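Local coordinates for protein Cg9734-pa (Drosophila melanogaster, PDB 2BK9) that binds a heme whose iron is held between two axial histidines, and probably carries oxygen as a member of the globin family, at residues N33-N38 with Y106-G111; T29-F32 with S37-E40; L39-F44 with P98-K103. The protein carries 1 engineered substitution. All coordinates share one frame; numbering follows the deposited sequence. Where two conformers were deposited one is given.

Contact 1 of 3, residues N33-N38 with Y106-G111; sequences NRFPSN and YNQLKG. With HEM (protoporphyrin IX containing Fe), chain B.
F35 lays the face of its ring against the side chain of Q108. The methylene CG of Q108 stands 3.5 Å from the centroid of the F35 ring, only 7° off the ring normal, a CH-pi contact made almost over the middle. The rest of the extended glutamine follows the ring: the amide plane lies 13° from the aromatic one, and NE2 of Q108 comes 3.4 Å from CD1 of F35. The opposite ring face rests on CB of R34. The stack holds the amide flat against the ring, and both its polar ends are bonded. OE1 of Q108 accepts a nearly straight bond from ND2 of N38 (2.9 Å, 172°), the two amides standing almost perpendicular, while NE2 of Q108 gives to a water that also binds OG of S37. ND2 of N38 donates in addition to F35 O, 2.9 Å away, joining N38 N on that carbonyl; OD1 of N38 is hydrogen-bonded to OG of S105. An alanine in place of F35 would probably leave the methylenes of Q108 uncovered and its amide freer to turn away from N38. The contact thus joins the turn that follows helix 20-34 to helix 103-120, whose other side packs through Y106 against helix 125-143.

Contact 2 of 3, residues T29-F32 with S37-E40; sequences TQFF and SNLE. With HEM (protoporphyrin IX containing Fe), chain B.
The side-chain amide of N38, gripped at ND2 by two carbonyl oxygens and at OD1 by the S105 hydroxyl, is pressed against the F31 ring. It meets the outer end of that ring, with CG of N38 at 3.3 Å from CZ of F31; the two planes differ by 23° and the side chains cross at about a right angle. The vinyl carbon CBC of the heme is 3.8 Å from OD1 of N38. F31 reaches this place because CG is anti to the backbone N (chi1 180°), which sends the ring along toward the heme, where the vinyl atom CAC lies at its edge, in plane, and CZ of F31 is 3.7 Å from the methyl CMC. Both ends of this buried amide are thus satisfied among aromatic and porphyrin carbons, which fixes its rotation against the ring. Beside it, F32 receives L39 over one face: in the conformer described, CD2 of L39 is 3.6 Å from the centroid of the F32 ring, a CH-pi contact displaced toward the rim. Since L39 was modelled in two conformers, this contact may not be constant. F58 and L52 add to the packing round F32. Such a fold-back of a short 3-10 turn onto the helix before it is the B-C corner of the globin fold, here lining the heme pocket.

Contact 3 of 3, residues L39-F44 with P98-K103; sequences LEKFPF and PRTVSK. With HEM (protoporphyrin IX containing Fe), chain B.
The approach of the FG corner to the start of the CD region, along one edge of the heme in the globin fold, is made here chiefly by K41. Its chain bends at chi2 (-69°) and carries NZ to the backbone turn at R99 and T100. NZ of K41 donates to R99 O at 2.8 Å and, from above the carbonyl plane, to T100 O at 3.2 Å; a third, weak bond goes to OG1 of T100. T100 has a positive phi, and in this turn both carbonyls face the one ammonium group, which ties the two loops together at the protein surface. F42, which follows K41 in the chain, occupies the position of the phenylalanine classically called CD1: it lays a ring face over the heme, with CZ of F42 3.3 Å from CHD, and F44 packs on the other face. H61, an axial ligand of the iron, meets F42 edge-to-face. Across the heme edge, the V101 methyls touch the vinyl group and methyl of another pyrrole. R99 serves the propionate: NH2 donates to O2D of the heme at 2.9 Å. A bridging water completes the join, giving a hydrogen to K41 O at 2.7 Å and accepting from NE of R99 at 2.8 Å.

How the contacts relate
The three contacts follow one continuous run, residues 29-44, as it leaves helix 20-34 and skirts the heme. Contacts 1 and 2 have centres about 6 Å apart and share S37 and N38, so the same turn is fastened to helix 103-120 and to the helix it has just left. Contact 3, with its centre about 9 Å from that of contact 2 and about 11 Å from that of contact 1, takes over at L39 and E40, and both its segments fall in sequence between the two sides of contact 1. F32 of contact 2 packs on F42 and F44, and Y106 of contact 1 on V101. All three touch the heme, illustrating how a globin pocket is walled by short joints, successive ones sharing residues.

Contact 1 of 3, residues N33-N38 with Y106-G111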
loop_
_atom_site.group_PDB
_atom_site.type_symbol
_atom_site.label_atom_id
_atom_site.label_comp_id
_atom_site.label_asym_id
_atom_site.label_seq_id
_atom_site.Cartn_x
_atom_site.Cartn_y
_atom_site.Cartn_z
ATOM N N ASN A 33 7.894 9.794 -8.133
ATOM C CA ASN A 33 9.210 10.417 -8.251
ATOM C C ASN A 33 10.273 9.416 -8.604
ATOM O O ASN A 33 11.103 9.645 -9.489
ATOM C CB ASN A 33 9.522 11.100 -6.904
ATOM C CG ASN A 33 10.705 11.974 -6.946
ATOM O OD1 ASN A 33 11.020 12.567 -7.969
ATOM N ND2 ASN A 33 11.382 12.062 -5.815
ATOM N N ARG A 34 10.281 8.284 -7.892
ATOM C CA ARG A 34 11.278 7.218 -8.154
ATOM C C ARG A 34 10.963 6.443 -9.428
ATOM O O ARG A 34 11.873 6.032 -10.112
ATOM C CB ARG A 34 11.316 6.254 -6.969
ATOM C CG ARG A 34 11.885 6.813 -5.698
ATOM C CD ARG A 34 12.112 5.694 -4.694
ATOM N NE ARG A 34 12.560 6.132 -3.404
ATOM C CZ ARG A 34 13.778 6.609 -3.149
ATOM N NH1 ARG A 34 14.741 6.560 -4.037
ATOM N NH2 ARG A 34 14.042 7.054 -1.915
ATOM N N PHE A 35 9.683 6.233 -9.695
ATOM C CA PHE A 35 9.237 5.311 -10.732
ATOM C C PHE A 35 8.189 6.002 -11.616
ATOM O O PHE A 35 7.011 5.658 -11.587
ATOM C CB PHE A 35 8.725 4.034 -10.097
ATOM C CG PHE A 35 9.660 3.443 -9.083
ATOM C CD1 PHE A 35 10.877 2.914 -9.453
ATOM C CD2 PHE A 35 9.331 3.442 -7.736
ATOM C CE1 PHE A 35 11.729 2.392 -8.513
ATOM C CE2 PHE A 35 10.192 2.892 -6.785
ATOM C CZ PHE A 35 11.374 2.377 -7.191
ATOM N N PRO A 36 8.616 7.012 -12.370
ATOM C CA PRO A 36 7.674 7.837 -13.127
ATOM C C PRO A 36 6.858 7.141 -14.193
ATOM O O PRO A 36 5.817 7.656 -14.560
ATOM C CB PRO A 36 8.558 8.900 -13.758
ATOM C CG PRO A 36 9.919 8.336 -13.751
ATOM C CD PRO A 36 9.984 7.544 -12.464
ATOM N N SER A 37 7.289 5.990 -14.662
ATOM C CA SER A 37 6.505 5.304 -15.670
ATOM C C SER A 37 5.087 5.035 -15.169
ATOM O O SER A 37 4.156 5.044 -15.964
ATOM C CB SER A 37 7.182 4.005 -16.047
ATOM O OG SER A 37 7.116 3.067 -15.010
ATOM N N ASN A 38 4.920 4.850 -13.858
ATOM C CA ASN A 38 3.633 4.540 -13.288
ATOM C C ASN A 38 2.618 5.689 -13.444
ATOM O O ASN A 38 1.433 5.437 -13.456
ATOM C CB ASN A 38 3.780 4.188 -11.819
ATOM C CG ASN A 38 4.546 2.904 -11.627
ATOM O OD1 ASN A 38 4.038 1.827 -11.933
ATOM N ND2 ASN A 38 5.796 3.016 -11.159
ATOM N N TYR A 106 4.012 -3.125 -8.414
ATOM C CA TYR A 106 3.667 -3.381 -7.040
ATOM C C TYR A 106 4.906 -3.371 -6.134
ATOM O O TYR A 106 4.873 -2.796 -5.042
ATOM C CB TYR A 106 2.927 -4.686 -6.858
ATOM C CG TYR A 106 1.455 -4.629 -7.196
ATOM C CD1 TYR A 106 0.555 -3.948 -6.397
ATOM C CD2 TYR A 106 0.969 -5.311 -8.302
ATOM C CE1 TYR A 106 -0.787 -3.932 -6.649
ATOM C CE2 TYR A 106 -0.390 -5.315 -8.565
ATOM C CZ TYR A 106 -1.271 -4.651 -7.728
ATOM O OH TYR A 106 -2.611 -4.670 -7.951
ATOM N N ASN A 107 5.984 -4.012 -6.548
ATOM C CA ASN A 107 7.196 -4.066 -5.731
ATOM C C ASN A 107 7.830 -2.685 -5.584
ATOM O O ASN A 107 8.368 -2.364 -4.521
ATOM C CB ASN A 107 8.160 -5.103 -6.273
ATOM C CG ASN A 107 7.736 -6.500 -5.939
ATOM O OD1 ASN A 107 7.124 -6.753 -4.896
ATOM N ND2 ASN A 107 8.038 -7.446 -6.845
ATOM N N GLN A 108 7.730 -1.843 -6.610
ATOM C CA GLN A 108 8.129 -0.454 -6.519
ATOM C C GLN A 108 7.344 0.254 -5.400
ATOM O O GLN A 108 7.909 0.939 -4.546
ATOM C CB GLN A 108 7.914 0.247 -7.878
ATOM C CG GLN A 108 8.930 -0.138 -8.915
ATOM C CD GLN A 108 8.557 0.336 -10.307
ATOM O OE1 GLN A 108 7.417 0.709 -10.568
ATOM N NE2 GLN A 108 9.518 0.322 -11.210
ATOM N N LEU A 109 6.026 0.075 -5.381
ATOM C CA LEU A 109 5.208 0.697 -4.368
ATOM C C LEU A 109 5.513 0.136 -2.988
ATOM O O LEU A 109 5.474 0.868 -1.998
ATOM C CB LEU A 109 3.714 0.524 -4.710
ATOM C CG LEU A 109 2.768 1.287 -3.788
ATOM C CD1 LEU A 109 2.905 2.771 -3.884
ATOM C CD2 LEU A 109 1.327 0.898 -4.035
ATOM N N LYS A 110 5.801 -1.147 -2.931
ATOM C CA LYS A 110 6.037 -1.823 -1.648
ATOM C C LYS A 110 7.162 -1.151 -0.869
ATOM O O LYS A 110 7.045 -0.859 0.328
ATOM C CB LYS A 110 6.398 -3.291 -1.895
ATOM C CG LYS A 110 6.616 -4.176 -0.711
ATOM C CD LYS A 110 7.089 -5.598 -1.199
ATOM C CE LYS A 110 6.857 -6.716 -0.219
ATOM N NZ LYS A 110 7.665 -7.879 -0.692
ATOM N N GLY A 111 8.291 -0.925 -1.534
ATOM C CA GLY A 111 9.400 -0.336 -0.861
ATOM C C GLY A 111 9.112 1.070 -0.415
ATOM O O GLY A 111 9.551 1.506 0.633
HETATM C CHA HEM B . -7.318 2.204 -8.902
HETATM C CHB HEM B . -6.082 0.596 -4.542
HETATM C CHC HEM B . -1.613 0.091 -6.111
HETATM C CHD HEM B . -2.734 2.109 -10.284
HETATM C C1A HEM B . -7.368 1.744 -7.613
HETATM C C2A HEM B . -8.595 1.505 -6.851
HETATM C C3A HEM B . -8.270 1.033 -5.626
HETATM C C4A HEM B . -6.836 1.012 -5.598
HETATM C CMA HEM B . -9.144 0.610 -4.429
HETATM C CAA HEM B . -10.000 1.751 -7.413
HETATM C CBA HEM B . -10.410 0.624 -8.359
HETATM C CGA HEM B . -11.736 1.021 -8.954
HETATM O O1A HEM B . -11.764 1.854 -9.907
HETATM O O2A HEM B . -12.763 0.501 -8.487
HETATM C C1B HEM B . -4.727 0.364 -4.560
HETATM C C2B HEM B . -4.002 -0.246 -3.481
HETATM C C3B HEM B . -2.739 -0.389 -3.928
HETATM C C4B HEM B . -2.682 0.066 -5.284
HETATM C CMB HEM B . -4.595 -0.606 -2.148
HETATM C CAB HEM B . -1.591 -1.031 -3.250
HETATM C CBB HEM B . -1.361 -1.025 -1.951
HETATM C C1C HEM B . -1.503 0.578 -7.376
HETATM C C2C HEM B . -0.310 0.583 -8.216
HETATM C C3C HEM B . -0.601 1.204 -9.359
HETATM C C4C HEM B . -1.994 1.565 -9.290
HETATM C CMC HEM B . 1.019 -0.048 -7.808
HETATM C CAC HEM B . 0.372 1.440 -10.482
HETATM C CBC HEM B . 0.358 2.420 -11.361
HETATM C C1D HEM B . -4.070 2.339 -10.287
HETATM C C2D HEM B . -4.805 2.807 -11.384
HETATM C C3D HEM B . -6.169 2.854 -10.983
HETATM C C4D HEM B . -6.172 2.367 -9.630
HETATM C CMD HEM B . -4.239 3.242 -12.724
HETATM C CAD HEM B . -7.325 3.295 -11.841
HETATM C CBD HEM B . -7.484 4.783 -11.841
HETATM C CGD HEM B . -8.606 5.269 -12.703
HETATM O O1D HEM B . -8.729 6.500 -12.902
HETATM O O2D HEM B . -9.399 4.426 -13.200
HETATM N NA HEM B . -6.313 1.403 -6.834
HETATM N NB HEM B . -3.900 0.558 -5.673
HETATM N NC HEM B . -2.523 1.183 -8.064
HETATM N ND HEM B . -4.912 2.062 -9.233
HETATM FE FE HEM B . -4.429 1.336 -7.446
HETATM O O HOH W 1 9.253 1.404 -14.041
#

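Contact 2 of 3, residues T29-F32 with S37-E40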
loop_
_atom_site.group_PDB
_atom_site.type_symbol
_atom_site.label_atom_id
_atom_site.label_comp_id
_atom_site.label_asym_id
_atom_site.label_seq_id
_atom_site.Cartn_x
_atom_site.Cartn_y
_atom_site.Cartn_z
ATOM N N THR A 29 3.501 10.340 -4.101
ATOM C CA THR A 29 4.519 11.184 -4.710
ATOM C C THR A 29 5.869 10.461 -4.793
ATOM O O THR A 29 6.554 10.591 -5.801
ATOM C CB THR A 29 4.705 12.546 -4.050
ATOM O OG1 THR A 29 5.100 12.384 -2.689
ATOM C CG2 THR A 29 3.473 13.416 -4.165
ATOM N N GLN A 30 6.239 9.700 -3.762
ATOM C CA GLN A 30 7.519 9.015 -3.799
ATOM C C GLN A 30 7.520 7.939 -4.886
ATOM O O GLN A 30 8.502 7.749 -5.590
ATOM C CB GLN A 30 7.878 8.425 -2.412
ATOM C CG GLN A 30 9.201 7.654 -2.443
ATOM C CD GLN A 30 9.696 6.967 -1.178
ATOM O OE1 GLN A 30 10.702 6.232 -1.234
ATOM N NE2 GLN A 30 9.086 7.208 -0.032
ATOM N N PHE A 31 6.408 7.225 -4.980
ATOM C CA PHE A 31 6.248 6.224 -6.024
ATOM C C PHE A 31 6.500 6.839 -7.407
ATOM O O PHE A 31 7.261 6.305 -8.197
ATOM C CB PHE A 31 4.863 5.658 -5.876
ATOM C CG PHE A 31 4.463 4.599 -6.862
ATOM C CD1 PHE A 31 5.175 3.410 -7.012
ATOM C CD2 PHE A 31 3.303 4.752 -7.578
ATOM C CE1 PHE A 31 4.736 2.420 -7.850
ATOM C CE2 PHE A 31 2.848 3.742 -8.402
ATOM C CZ PHE A 31 3.580 2.575 -8.534
ATOM N N PHE A 32 5.842 7.953 -7.673
ATOM C CA PHE A 32 5.970 8.561 -8.995
ATOM C C PHE A 32 7.311 9.268 -9.204
ATOM O O PHE A 32 7.789 9.341 -10.324
ATOM C CB PHE A 32 4.828 9.524 -9.275
ATOM C CG PHE A 32 3.488 8.893 -9.304
ATOM C CD1 PHE A 32 3.232 7.754 -10.063
ATOM C CD2 PHE A 32 2.431 9.448 -8.591
ATOM C CE1 PHE A 32 1.980 7.216 -10.065
ATOM C CE2 PHE A 32 1.173 8.897 -8.628
ATOM C CZ PHE A 32 0.947 7.813 -9.383
ATOM N N SER A 37 7.289 5.990 -14.662
ATOM C CA SER A 37 6.505 5.304 -15.670
ATOM C C SER A 37 5.087 5.035 -15.169
ATOM O O SER A 37 4.156 5.044 -15.964
ATOM C CB SER A 37 7.182 4.005 -16.047
ATOM O OG SER A 37 7.116 3.067 -15.010
ATOM N N ASN A 38 4.920 4.850 -13.858
ATOM C CA ASN A 38 3.633 4.540 -13.288
ATOM C C ASN A 38 2.618 5.689 -13.444
ATOM O O ASN A 38 1.433 5.437 -13.456
ATOM C CB ASN A 38 3.780 4.188 -11.819
ATOM C CG ASN A 38 4.546 2.904 -11.627
ATOM O OD1 ASN A 38 4.038 1.827 -11.933
ATOM N ND2 ASN A 38 5.796 3.016 -11.159
ATOM N N LEU A 39 3.097 6.932 -13.569
ATOM C CA LEU A 39 2.196 8.039 -13.808
ATOM C C LEU A 39 1.315 7.829 -14.996
ATOM O O LEU A 39 0.169 8.286 -15.010
ATOM C CB LEU A 39 2.997 9.304 -14.132
ATOM C CG LEU A 39 3.585 9.978 -12.892
ATOM C CD1 LEU A 39 4.675 11.004 -13.302
ATOM C CD2 LEU A 39 2.506 10.688 -12.047
ATOM N N GLU A 40 1.850 7.184 -16.034
ATOM C CA GLU A 40 1.158 7.061 -17.284
ATOM C C GLU A 40 -0.110 6.244 -17.165
ATOM O O GLU A 40 -0.972 6.322 -18.056
ATOM C CB GLU A 40 2.080 6.444 -18.324
ATOM C CG GLU A 40 3.337 7.254 -18.633
ATOM C CD GLU A 40 3.219 8.735 -18.922
ATOM O OE1 GLU A 40 2.382 9.174 -19.724
ATOM O OE2 GLU A 40 4.013 9.528 -18.394
HETATM C CHA HEM B . -7.318 2.204 -8.902
HETATM C CHB HEM B . -6.082 0.596 -4.542
HETATM C CHC HEM B . -1.613 0.091 -6.111
HETATM C CHD HEM B . -2.734 2.109 -10.284
HETATM C C1A HEM B . -7.368 1.744 -7.613
HETATM C C2A HEM B . -8.595 1.505 -6.851
HETATM C C3A HEM B . -8.270 1.033 -5.626
HETATM C C4A HEM B . -6.836 1.012 -5.598
HETATM C CMA HEM B . -9.144 0.610 -4.429
HETATM C CAA HEM B . -10.000 1.751 -7.413
HETATM C CBA HEM B . -10.410 0.624 -8.359
HETATM C CGA HEM B . -11.736 1.021 -8.954
HETATM O O1A HEM B . -11.764 1.854 -9.907
HETATM O O2A HEM B . -12.763 0.501 -8.487
HETATM C C1B HEM B . -4.727 0.364 -4.560
HETATM C C2B HEM B . -4.002 -0.246 -3.481
HETATM C C3B HEM B . -2.739 -0.389 -3.928
HETATM C C4B HEM B . -2.682 0.066 -5.284
HETATM C CMB HEM B . -4.595 -0.606 -2.148
HETATM C CAB HEM B . -1.591 -1.031 -3.250
HETATM C CBB HEM B . -1.361 -1.025 -1.951
HETATM C C1C HEM B . -1.503 0.578 -7.376
HETATM C C2C HEM B . -0.310 0.583 -8.216
HETATM C C3C HEM B . -0.601 1.204 -9.359
HETATM C C4C HEM B . -1.994 1.565 -9.290
HETATM C CMC HEM B . 1.019 -0.048 -7.808
HETATM C CAC HEM B . 0.372 1.440 -10.482
HETATM C CBC HEM B . 0.358 2.420 -11.361
HETATM C C1D HEM B . -4.070 2.339 -10.287
HETATM C C2D HEM B . -4.805 2.807 -11.384
HETATM C C3D HEM B . -6.169 2.854 -10.983
HETATM C C4D HEM B . -6.172 2.367 -9.630
HETATM C CMD HEM B . -4.239 3.242 -12.724
HETATM C CAD HEM B . -7.325 3.295 -11.841
HETATM C CBD HEM B . -7.484 4.783 -11.841
HETATM C CGD HEM B . -8.606 5.269 -12.703
HETATM O O1D HEM B . -8.729 6.500 -12.902
HETATM O O2D HEM B . -9.399 4.426 -13.200
HETATM N NA HEM B . -6.313 1.403 -6.834
HETATM N NB HEM B . -3.900 0.558 -5.673
HETATM N NC HEM B . -2.523 1.183 -8.064
HETATM N ND HEM B . -4.912 2.062 -9.233
HETATM FE FE HEM B . -4.429 1.336 -7.446
#

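Contact 3 of 3, residues L39-F44 with P98-K103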
loop_
_atom_site.group_PDB
_atom_site.type_symbol
_atom_site.label_atom_id
_atom_site.label_comp_id
_atom_site.label_asym_id
_atom_site.label_seq_id
_atom_site.Cartn_x
_atom_site.Cartn_y
_atom_site.Cartn_z
ATOM N N LEU A 39 3.097 6.932 -13.569
ATOM C CA LEU A 39 2.196 8.039 -13.808
ATOM C C LEU A 39 1.315 7.829 -14.996
ATOM O O LEU A 39 0.169 8.286 -15.010
ATOM C CB LEU A 39 2.997 9.304 -14.132
ATOM C CG LEU A 39 3.585 9.978 -12.892
ATOM C CD1 LEU A 39 4.675 11.004 -13.302
ATOM C CD2 LEU A 39 2.506 10.688 -12.047
ATOM N N GLU A 40 1.850 7.184 -16.034
ATOM C CA GLU A 40 1.158 7.061 -17.284
ATOM C C GLU A 40 -0.110 6.244 -17.165
ATOM O O GLU A 40 -0.972 6.322 -18.056
ATOM C CB GLU A 40 2.080 6.444 -18.324
ATOM C CG GLU A 40 3.337 7.254 -18.633
ATOM C CD GLU A 40 3.219 8.735 -18.922
ATOM O OE1 GLU A 40 2.382 9.174 -19.724
ATOM O OE2 GLU A 40 4.013 9.528 -18.394
ATOM N N LYS A 41 -0.262 5.453 -16.114
ATOM C CA LYS A 41 -1.454 4.651 -15.923
ATOM C C LYS A 41 -2.657 5.489 -15.487
ATOM O O LYS A 41 -3.768 5.019 -15.547
ATOM C CB LYS A 41 -1.206 3.592 -14.849
ATOM C CG LYS A 41 -0.137 2.595 -15.156
ATOM C CD LYS A 41 -0.461 1.656 -16.240
ATOM C CE LYS A 41 0.498 0.511 -16.395
ATOM N NZ LYS A 41 0.096 -0.407 -17.492
ATOM N N PHE A 42 -2.411 6.712 -15.012
ATOM C CA PHE A 42 -3.448 7.536 -14.383
ATOM C C PHE A 42 -3.840 8.707 -15.274
ATOM O O PHE A 42 -3.033 9.238 -16.021
ATOM C CB PHE A 42 -2.951 8.098 -13.065
ATOM C CG PHE A 42 -2.826 7.100 -11.974
ATOM C CD1 PHE A 42 -3.949 6.775 -11.219
ATOM C CD2 PHE A 42 -1.603 6.473 -11.705
ATOM C CE1 PHE A 42 -3.859 5.907 -10.164
ATOM C CE2 PHE A 42 -1.546 5.574 -10.609
ATOM C CZ PHE A 42 -2.679 5.348 -9.853
ATOM N N PRO A 43 -5.042 9.242 -15.085
ATOM C CA PRO A 43 -5.470 10.400 -15.874
ATOM C C PRO A 43 -4.702 11.679 -15.611
ATOM O O PRO A 43 -4.637 12.571 -16.443
ATOM C CB PRO A 43 -6.937 10.561 -15.482
ATOM C CG PRO A 43 -7.134 9.751 -14.246
ATOM C CD PRO A 43 -6.131 8.687 -14.266
ATOM N N PHE A 44 -4.067 11.733 -14.451
ATOM C CA PHE A 44 -3.229 12.834 -14.045
ATOM C C PHE A 44 -1.781 12.677 -14.487
ATOM O O PHE A 44 -0.901 13.361 -13.966
ATOM C CB PHE A 44 -3.338 13.089 -12.544
ATOM C CG PHE A 44 -3.068 11.876 -11.649
ATOM C CD1 PHE A 44 -1.791 11.453 -11.400
ATOM C CD2 PHE A 44 -4.112 11.164 -11.074
ATOM C CE1 PHE A 44 -1.566 10.373 -10.597
ATOM C CE2 PHE A 44 -3.900 10.081 -10.279
ATOM C CZ PHE A 44 -2.605 9.709 -10.014
ATOM N N PRO A 98 -7.216 -4.493 -15.314
ATOM C CA PRO A 98 -7.463 -3.630 -16.471
ATOM C C PRO A 98 -6.460 -2.506 -16.669
ATOM O O PRO A 98 -6.626 -1.728 -17.588
ATOM C CB PRO A 98 -8.877 -3.034 -16.185
ATOM C CG PRO A 98 -9.471 -4.036 -15.283
ATOM C CD PRO A 98 -8.357 -4.430 -14.376
ATOM N N ARG A 99 -5.544 -2.334 -15.753
ATOM C CA ARG A 99 -4.520 -1.332 -15.857
ATOM C C ARG A 99 -3.121 -1.940 -15.970
ATOM O O ARG A 99 -2.144 -1.225 -15.933
ATOM C CB ARG A 99 -4.567 -0.399 -14.643
ATOM C CG ARG A 99 -5.804 0.413 -14.569
ATOM C CD ARG A 99 -5.878 1.436 -15.725
ATOM N NE ARG A 99 -7.091 2.241 -15.568
ATOM C CZ ARG A 99 -8.333 1.818 -15.802
ATOM N NH1 ARG A 99 -8.557 0.662 -16.407
ATOM N NH2 ARG A 99 -9.369 2.567 -15.489
ATOM N N THR A 100 -3.018 -3.258 -16.119
ATOM C CA THR A 100 -1.770 -3.994 -16.237
ATOM C C THR A 100 -0.703 -3.437 -15.309
ATOM O O THR A 100 0.388 -3.056 -15.753
ATOM C CB THR A 100 -1.285 -4.102 -17.690
ATOM O OG1 THR A 100 -1.238 -2.817 -18.307
ATOM C CG2 THR A 100 -2.176 -5.034 -18.503
ATOM N N VAL A 101 -1.010 -3.438 -14.020
ATOM C CA VAL A 101 -0.070 -3.105 -12.972
ATOM C C VAL A 101 0.799 -4.333 -12.698
ATOM O O VAL A 101 0.298 -5.361 -12.222
ATOM C CB VAL A 101 -0.772 -2.603 -11.707
ATOM C CG1 VAL A 101 0.220 -2.352 -10.606
ATOM C CG2 VAL A 101 -1.590 -1.370 -12.030
ATOM N N SER A 102 2.067 -4.248 -13.052
ATOM C CA SER A 102 2.943 -5.389 -13.030
ATOM C C SER A 102 3.379 -5.716 -11.620
ATOM O O SER A 102 3.299 -4.893 -10.705
ATOM C CB SER A 102 4.147 -5.120 -13.859
ATOM O OG SER A 102 4.927 -4.107 -13.258
ATOM N N LYS A 103 3.959 -6.905 -11.453
ATOM C CA LYS A 103 4.555 -7.208 -10.179
ATOM C C LYS A 103 5.711 -6.251 -9.842
ATOM O O LYS A 103 5.860 -5.874 -8.693
ATOM C CB LYS A 103 5.000 -8.675 -10.114
ATOM C CG LYS A 103 3.763 -9.582 -10.094
ATOM C CD LYS A 103 4.075 -11.048 -9.913
ATOM C CE LYS A 103 2.773 -11.838 -9.813
ATOM N NZ LYS A 103 2.887 -13.278 -9.613
HETATM C CHA HEM B . -7.318 2.204 -8.902
HETATM C CHB HEM B . -6.082 0.596 -4.542
HETATM C CHC HEM B . -1.613 0.091 -6.111
HETATM C CHD HEM B . -2.734 2.109 -10.284
HETATM C C1A HEM B . -7.368 1.744 -7.613
HETATM C C2A HEM B . -8.595 1.505 -6.851
HETATM C C3A HEM B . -8.270 1.033 -5.626
HETATM C C4A HEM B . -6.836 1.012 -5.598
HETATM C CMA HEM B . -9.144 0.610 -4.429
HETATM C CAA HEM B . -10.000 1.751 -7.413
HETATM C CBA HEM B . -10.410 0.624 -8.359
HETATM C CGA HEM B . -11.736 1.021 -8.954
HETATM O O1A HEM B . -11.764 1.854 -9.907
HETATM O O2A HEM B . -12.763 0.501 -8.487
HETATM C C1B HEM B . -4.727 0.364 -4.560
HETATM C C2B HEM B . -4.002 -0.246 -3.481
HETATM C C3B HEM B . -2.739 -0.389 -3.928
HETATM C C4B HEM B . -2.682 0.066 -5.284
HETATM C CMB HEM B . -4.595 -0.606 -2.148
HETATM C CAB HEM B . -1.591 -1.031 -3.250
HETATM C CBB HEM B . -1.361 -1.025 -1.951
HETATM C C1C HEM B . -1.503 0.578 -7.376
HETATM C C2C HEM B . -0.310 0.583 -8.216
HETATM C C3C HEM B . -0.601 1.204 -9.359
HETATM C C4C HEM B . -1.994 1.565 -9.290
HETATM C CMC HEM B . 1.019 -0.048 -7.808
HETATM C CAC HEM B . 0.372 1.440 -10.482
HETATM C CBC HEM B . 0.358 2.420 -11.361
HETATM C C1D HEM B . -4.070 2.339 -10.287
HETATM C C2D HEM B . -4.805 2.807 -11.384
HETATM C C3D HEM B . -6.169 2.854 -10.983
HETATM C C4D HEM B . -6.172 2.367 -9.630
HETATM C CMD HEM B . -4.239 3.242 -12.724
HETATM C CAD HEM B . -7.325 3.295 -11.841
HETATM C CBD HEM B . -7.484 4.783 -11.841
HETATM C CGD HEM B . -8.606 5.269 -12.703
HETATM O O1D HEM B . -8.729 6.500 -12.902
HETATM O O2D HEM B . -9.399 4.426 -13.200
HETATM N NA HEM B . -6.313 1.403 -6.834
HETATM N NB HEM B . -3.900 0.558 -5.673
HETATM N NC HEM B . -2.523 1.183 -8.064
HETATM N ND HEM B . -4.912 2.062 -9.233
HETATM FE FE HEM B . -4.429 1.336 -7.446
HETATM O O HOH W 2 -6.466 4.969 -15.118
#